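Side-chain contact in nitrogen regulatory PII-like protein (Bacillus subtilis subsp. subtilis, PDB 4R25), which regulates nitrogen metabolism as a PII-family protein and is required for full induction of the nrgAB operon when ammonium is limiting: residues 70-73 / 74-78. Sequence-based numbering, arbitrary orientation.
Sequences VPVD and QVTET
Pro71, at the N-cap of helix 72-83, starts the first turn by offering its carbonyl O to Val75 N at 3.2 Å; Gln74 N adds a weak bond. Val72 O then accepts from Thr76 N at 2.8 Å, and Asp73 O from Glu77 N. Proline lacks an N-H, which costs nothing here because the helical bonds use its O; the ring keeps phi near -69°, but offers no side-chain capping acceptor. Gln74, with CG anti to the backbone N (chi1 -152°), runs an extended chain alongside Pro71, bringing NE2 to 3.6 Å from Pro71 CD; being exposed, its polar amide can also meet solvent. Val70 CG1 reaches Val75 CG2 at 4.0 Å, the two side chains crossing at about a right angle. Val72 CG1 meets Thr76 CG2, one turn further along the helix, at 3.7 Å. Buried Thr76 thus gives its methyl to valine, while its hydroxyl, set between backbone N and carbonyl carbon (chi1 70°), makes a weak bond to Asp73 O. Thr78 OG1 bonds Gln74 O, four residues back, a carbonyl that also accepts from Thr78 N. The Asp73 carboxylate, near the helix N-terminus, would probably interact favourably with the helix dipole. Val72 and buried Val75, branched and apolar, pack on strands 4-10 and 51-67; Val70, leading into the helix, touches helix 15-25, as do Gln74 and Thr78, and Thr76 meets Ile102 of a neighbouring subunit.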
loop_
_atom_site.group_PDB
_atom_site.type_symbol
_atom_site.label_atom_id
_atom_site.label_comp_id
_atom_site.label_asym_id
_atom_site.label_seq_id
_atom_site.Cartn_x
_atom_site.Cartn_y
_atom_site.Cartn_z
ATOM N N VAL A 70 -4.266 -20.205 -3.893
ATOM C CA VAL A 70 -2.820 -20.312 -3.972
ATOM C C VAL A 70 -2.213 -19.912 -2.642
ATOM O O VAL A 70 -2.416 -18.792 -2.173
ATOM C CB VAL A 70 -2.248 -19.391 -5.034
ATOM C CG1 VAL A 70 -0.734 -19.489 -5.028
ATOM C CG2 VAL A 70 -2.838 -19.732 -6.401
ATOM N N PRO A 71 -1.464 -20.832 -2.030
ATOM C CA PRO A 71 -0.952 -20.658 -0.674
ATOM C C PRO A 71 0.114 -19.582 -0.595
ATOM O O PRO A 71 1.028 -19.554 -1.421
ATOM C CB PRO A 71 -0.334 -22.026 -0.361
ATOM C CG PRO A 71 -0.986 -22.969 -1.318
ATOM C CD PRO A 71 -1.156 -22.168 -2.562
ATOM N N VAL A 72 0.000 -18.714 0.405
ATOM C CA VAL A 72 0.994 -17.674 0.627
ATOM C C VAL A 72 2.412 -18.237 0.596
ATOM O O VAL A 72 3.281 -17.701 -0.091
ATOM C CB VAL A 72 0.776 -16.966 1.974
ATOM C CG1 VAL A 72 1.942 -16.052 2.282
ATOM C CG2 VAL A 72 -0.497 -16.176 1.943
ATOM N N ASP A 73 2.641 -19.317 1.338
ATOM C CA ASP A 73 3.992 -19.840 1.518
ATOM C C ASP A 73 4.627 -20.333 0.213
ATOM O O ASP A 73 5.855 -20.338 0.068
ATOM C CB ASP A 73 4.005 -20.917 2.606
ATOM C CG ASP A 73 3.615 -20.371 3.970
ATOM O OD1 ASP A 73 3.618 -19.137 4.149
ATOM O OD2 ASP A 73 3.321 -21.184 4.872
ATOM N N GLN A 74 3.790 -20.734 -0.739
ATOM C CA GLN A 74 4.274 -21.092 -2.066
ATOM C C GLN A 74 4.617 -19.816 -2.844
ATOM O O GLN A 74 5.551 -19.812 -3.640
ATOM C CB GLN A 74 3.232 -21.937 -2.814
ATOM C CG GLN A 74 3.812 -22.893 -3.860
ATOM C CD GLN A 74 2.766 -23.810 -4.502
ATOM O OE1 GLN A 74 2.928 -24.259 -5.641
ATOM N NE2 GLN A 74 1.693 -24.088 -3.770
ATOM N N VAL A 75 3.884 -18.727 -2.594
ATOM C CA VAL A 75 4.209 -17.434 -3.208
ATOM C C VAL A 75 5.510 -16.863 -2.673
ATOM O O VAL A 75 6.363 -16.408 -3.435
ATOM C CB VAL A 75 3.128 -16.353 -2.977
ATOM C CG1 VAL A 75 3.611 -15.020 -3.544
ATOM C CG2 VAL A 75 1.806 -16.754 -3.603
ATOM N N THR A 76 5.658 -16.869 -1.354
ATOM C CA THR A 76 6.837 -16.267 -0.750
ATOM C C THR A 76 8.091 -17.082 -1.028
ATOM O O THR A 76 9.157 -16.517 -1.262
ATOM C CB THR A 76 6.665 -16.054 0.760
ATOM O OG1 THR A 76 6.664 -17.319 1.425
ATOM C CG2 THR A 76 5.361 -15.334 1.040
ATOM N N GLU A 77 7.964 -18.407 -1.021
ATOM C CA GLU A 77 9.122 -19.269 -1.264
ATOM C C GLU A 77 9.640 -19.100 -2.683
ATOM O O GLU A 77 10.850 -19.049 -2.917
ATOM C CB GLU A 77 8.782 -20.734 -1.004
ATOM C CG GLU A 77 9.954 -21.677 -1.234
ATOM C CD GLU A 77 11.064 -21.495 -0.210
ATOM O OE1 GLU A 77 10.802 -20.931 0.875
ATOM O OE2 GLU A 77 12.205 -21.921 -0.490
ATOM N N THR A 78 8.709 -19.008 -3.626
ATOM C CA THR A 78 9.054 -18.813 -5.022
ATOM C C THR A 78 9.711 -17.461 -5.216
ATOM O O THR A 78 10.666 -17.329 -5.972
ATOM C CB THR A 78 7.804 -18.887 -5.902
ATOM O OG1 THR A 78 7.109 -20.103 -5.625
ATOM C CG2 THR A 78 8.171 -18.838 -7.383
#